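Local coordinates for protein glutathione S-transferase omega-like 2 (PDB 5LKB) that catalyses glutathione-dependent thiol transfer and the reduction of dehydroascorbate and dimethylarsinic acid, working as a homodimeric Xi-class glutathione transferase, at residues His28-Pro33 with Leu164-Ile169. Numbering follows the deposited sequence.
Sequences HPIYKP and LETQTI
At the beta hairpin along one edge of the sheet of the thioredoxin-like domain, Y31 from the loop ahead of strand 38-42 reaches across to T166, in the turn between strands 160-163 and 168-171, and to T168, where the second strand begins. Q167 and T168 lie opposite D163 as a G1 beta bulge, with Q167 in a left-handed backbone conformation (phi 57°). The phenol arrives hydroxyl first: Y31 OH and T168 OG1 share a short hydrogen bond of 2.6 Å, the proton's owner not settled, and T168 OG1 lies in the plane of the ring at its edge. T166 OG1 comes to the same edge, 3.6 Å from Y31 CE1. With chi1 at 55°, between the backbone N and the carbonyl carbon, T168 OG1 is set against the phenol end of Y31; T166 OG1 and T168 OG1 are 2.7 Å apart. D163 OD2 is the firmer partner of T166 OG1. Y31 OH has a second polar neighbour, a water 2.9 Å away that donates to I169 O over 2.6 Å, so the phenol meets the start of the outer strand both directly and through solvent. I30 CG2 lies over one face of the Y31 ring, offset toward its rim, and this methyl also touches T166 CG2 at 4.0 Å. Behind them the loop is tied to itself, I30 N donating to H28 ND1 in the imidazole plane, while E22 takes H28 NE2. A phenylalanine in place of Y31 would probably keep much of the packing but leave T168 OG1 and the bridging water without their phenolic partner. Residues 28-33 and 164-169 are thus joined by one direct hydrogen bond, a water bridge and a small apolar touch.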
ATOM      1  N   HIS A  28      47.906   5.910   7.354  1.00 27.89           N
ATOM      2  CA  HIS A  28      47.187   6.960   8.047  1.00 24.55           C
ATOM      3  C   HIS A  28      47.878   7.307   9.373  1.00 25.65           C
ATOM      4  O   HIS A  28      48.268   6.429  10.146  1.00 23.83           O
ATOM      5  CB  HIS A  28      45.750   6.478   8.292  1.00 19.46           C
ATOM      6  CG  HIS A  28      44.761   7.573   8.575  1.00 21.61           C
ATOM      7  ND1 HIS A  28      44.656   8.185   9.802  1.00 18.49           N
ATOM      8  CD2 HIS A  28      43.788   8.114   7.796  1.00 23.72           C
ATOM      9  CE1 HIS A  28      43.654   9.058   9.768  1.00 22.41           C
ATOM     10  NE2 HIS A  28      43.147   9.055   8.557  1.00 20.92           N
ATOM     11  N   PRO A  29      48.011   8.586   9.689  1.00 26.08           N
ATOM     12  CA  PRO A  29      48.666   8.960  10.956  1.00 26.34           C
ATOM     13  C   PRO A  29      47.906   8.529  12.158  1.00 25.98           C
ATOM     14  O   PRO A  29      48.486   8.379  13.221  1.00 29.56           O
ATOM     15  CB  PRO A  29      48.766  10.502  10.877  1.00 25.44           C
ATOM     16  CG  PRO A  29      47.692  10.876   9.960  1.00 24.57           C
ATOM     17  CD  PRO A  29      47.554   9.758   8.937  1.00 28.86           C
ATOM     18  N   ILE A  30      46.592   8.286  12.056  1.00 22.44           N
ATOM     19  CA  ILE A  30      45.765   8.119  13.237  1.00 22.14           C
ATOM     20  C   ILE A  30      45.016   6.785  13.208  1.00 24.75           C
ATOM     21  O   ILE A  30      45.014   6.050  14.195  1.00 25.51           O
ATOM     22  CB  ILE A  30      44.781   9.313  13.431  1.00 26.25           C
ATOM     23  CG1 ILE A  30      45.547  10.628  13.678  1.00 33.59           C
ATOM     24  CG2 ILE A  30      43.829   9.038  14.626  1.00 25.48           C
ATOM     25  CD1 ILE A  30      46.482  10.592  14.918  1.00 34.05           C
ATOM     26  N   TYR A  31      44.418   6.430  12.062  1.00 21.61           N
ATOM     27  CA  TYR A  31      43.469   5.310  12.015  1.00 20.29           C
ATOM     28  C   TYR A  31      44.108   4.213  11.180  1.00 19.00           C
ATOM     29  O   TYR A  31      43.980   4.173   9.942  1.00 19.59           O
ATOM     30  CB  TYR A  31      42.125   5.707  11.348  1.00 19.58           C
ATOM     31  CG  TYR A  31      41.314   6.719  12.049  1.00 18.28           C
ATOM     32  CD1 TYR A  31      41.010   6.582  13.376  1.00 20.21           C
ATOM     33  CD2 TYR A  31      40.803   7.824  11.364  1.00 19.29           C
ATOM     34  CE1 TYR A  31      40.174   7.487  14.037  1.00 22.53           C
ATOM     35  CE2 TYR A  31      39.990   8.775  12.015  1.00 18.15           C
ATOM     36  CZ  TYR A  31      39.674   8.607  13.364  1.00 17.40           C
ATOM     37  OH  TYR A  31      38.868   9.491  14.029  1.00 23.97           O
ATOM     38  N   LYS A  32      44.965   3.332  11.883  1.00 23.51           N
ATOM     39  CA  LYS A  32      45.588   2.277  11.142  1.00 20.09           C
ATOM     40  C   LYS A  32      44.813   0.967  11.302  1.00 19.89           C
ATOM     41  O   LYS A  32      44.076   0.774  12.271  1.00 21.86           O
ATOM     42  CB  LYS A  32      47.031   2.074  11.659  1.00 24.35           C
ATOM     43  CG  LYS A  32      47.939   3.333  11.407  1.00 26.08           C
ATOM     44  CD  LYS A  32      49.507   3.054  11.609  1.00 25.19           C
ATOM     45  CE  LYS A  32      50.355   4.254  11.094  1.00 22.61           C
ATOM     46  NZ  LYS A  32      50.052   5.332  11.962  1.00 33.08           N
ATOM     47  N   PRO A  33      44.901   0.049  10.373  1.00 21.48           N
ATOM     48  CA  PRO A  33      44.095  -1.162  10.511  1.00 22.27           C
ATOM     49  C   PRO A  33      44.622  -2.055  11.628  1.00 22.74           C
ATOM     50  O   PRO A  33      45.837  -2.157  11.896  1.00 23.66           O
ATOM     51  CB  PRO A  33      44.179  -1.811   9.129  1.00 25.88           C
ATOM     52  CG  PRO A  33      45.360  -1.176   8.491  1.00 23.23           C
ATOM     53  CD  PRO A  33      45.561   0.131   9.069  1.00 23.77           C
ATOM     54  N   LEU A 164      37.818   2.426  18.711  1.00 23.98           N
ATOM     55  CA  LEU A 164      37.934   2.228  20.158  1.00 26.17           C
ATOM     56  C   LEU A 164      39.177   2.881  20.754  1.00 26.14           C
ATOM     57  O   LEU A 164      39.163   3.222  21.937  1.00 26.83           O
ATOM     58  CB  LEU A 164      37.951   0.735  20.471  1.00 25.20           C
ATOM     59  CG  LEU A 164      36.620  -0.015  20.215  1.00 25.10           C
ATOM     60  CD1 LEU A 164      36.930  -1.531  20.249  1.00 26.05           C
ATOM     61  CD2 LEU A 164      35.525   0.378  21.214  1.00 27.00           C
ATOM     62  N   GLU A 165      40.205   3.124  19.959  1.00 26.16           N
ATOM     63  CA  GLU A 165      41.430   3.694  20.532  1.00 27.47           C
ATOM     64  C   GLU A 165      41.299   5.194  20.782  1.00 30.90           C
ATOM     65  O   GLU A 165      41.652   5.697  21.858  1.00 32.97           O
ATOM     66  CB  GLU A 165      42.585   3.385  19.597  1.00 27.53           C
ATOM     67  CG  GLU A 165      43.076   1.935  19.733  1.00 32.19           C
ATOM     68  CD  GLU A 165      44.432   1.686  19.078  1.00 35.16           C
ATOM     69  OE1 GLU A 165      45.142   2.668  18.686  1.00 32.84           O
ATOM     70  OE2 GLU A 165      44.772   0.491  18.943  1.00 35.56           O
ATOM     71  N   THR A 166      40.842   5.944  19.792  1.00 27.34           N
ATOM     72  CA  THR A 166      40.699   7.376  19.951  1.00 26.52           C
ATOM     73  C   THR A 166      39.292   7.764  20.428  1.00 29.14           C
ATOM     74  O   THR A 166      39.053   8.934  20.769  1.00 26.04           O
ATOM     75  CB  THR A 166      41.066   8.073  18.626  1.00 32.08           C
ATOM     76  OG1 THR A 166      40.130   7.675  17.608  1.00 24.94           O
ATOM     77  CG2 THR A 166      42.485   7.730  18.134  1.00 29.59           C
ATOM     78  N   GLN A 167      38.341   6.801  20.444  1.00 23.67           N
ATOM     79  CA  GLN A 167      36.945   7.049  20.836  1.00 25.93           C
ATOM     80  C   GLN A 167      36.329   8.128  19.965  1.00 22.85           C
ATOM     81  O   GLN A 167      35.841   9.138  20.457  1.00 23.86           O
ATOM     82  CB  GLN A 167      36.792   7.341  22.325  1.00 27.86           C
ATOM     83  CG  GLN A 167      37.374   6.217  23.143  1.00 33.46           C
ATOM     84  CD  GLN A 167      36.901   6.203  24.572  1.00 44.62           C
ATOM     85  OE1 GLN A 167      35.935   6.884  24.938  1.00 42.73           O
ATOM     86  NE2 GLN A 167      37.565   5.395  25.398  1.00 41.97           N
ATOM     87  N   THR A 168      36.441   7.928  18.654  1.00 22.70           N
ATOM     88  CA  THR A 168      35.899   8.872  17.696  1.00 23.03           C
ATOM     89  C   THR A 168      35.133   8.091  16.648  1.00 21.27           C
ATOM     90  O   THR A 168      35.375   6.903  16.424  1.00 20.69           O
ATOM     91  CB  THR A 168      37.027   9.696  17.002  1.00 24.92           C
ATOM     92  OG1 THR A 168      37.993   8.817  16.410  1.00 21.94           O
ATOM     93  CG2 THR A 168      37.695  10.679  17.986  1.00 27.43           C
ATOM     94  N   ILE A 169      34.301   8.821  15.924  1.00 22.44           N
ATOM     95  CA  ILE A 169      33.687   8.287  14.726  1.00 20.70           C
ATOM     96  C   ILE A 169      34.649   8.475  13.566  1.00 21.48           C
ATOM     97  O   ILE A 169      34.989   9.616  13.214  1.00 22.01           O
ATOM     98  CB  ILE A 169      32.368   9.011  14.468  1.00 21.56           C
ATOM     99  CG1 ILE A 169      31.452   8.816  15.657  1.00 20.88           C
ATOM    100  CG2 ILE A 169      31.749   8.552  13.156  1.00 22.86           C
ATOM    101  CD1 ILE A 169      30.091   9.419  15.442  1.00 21.47           C
TER
HETATM  102  O   HOH W   1      36.802  11.411  13.380  1.00 30.06           O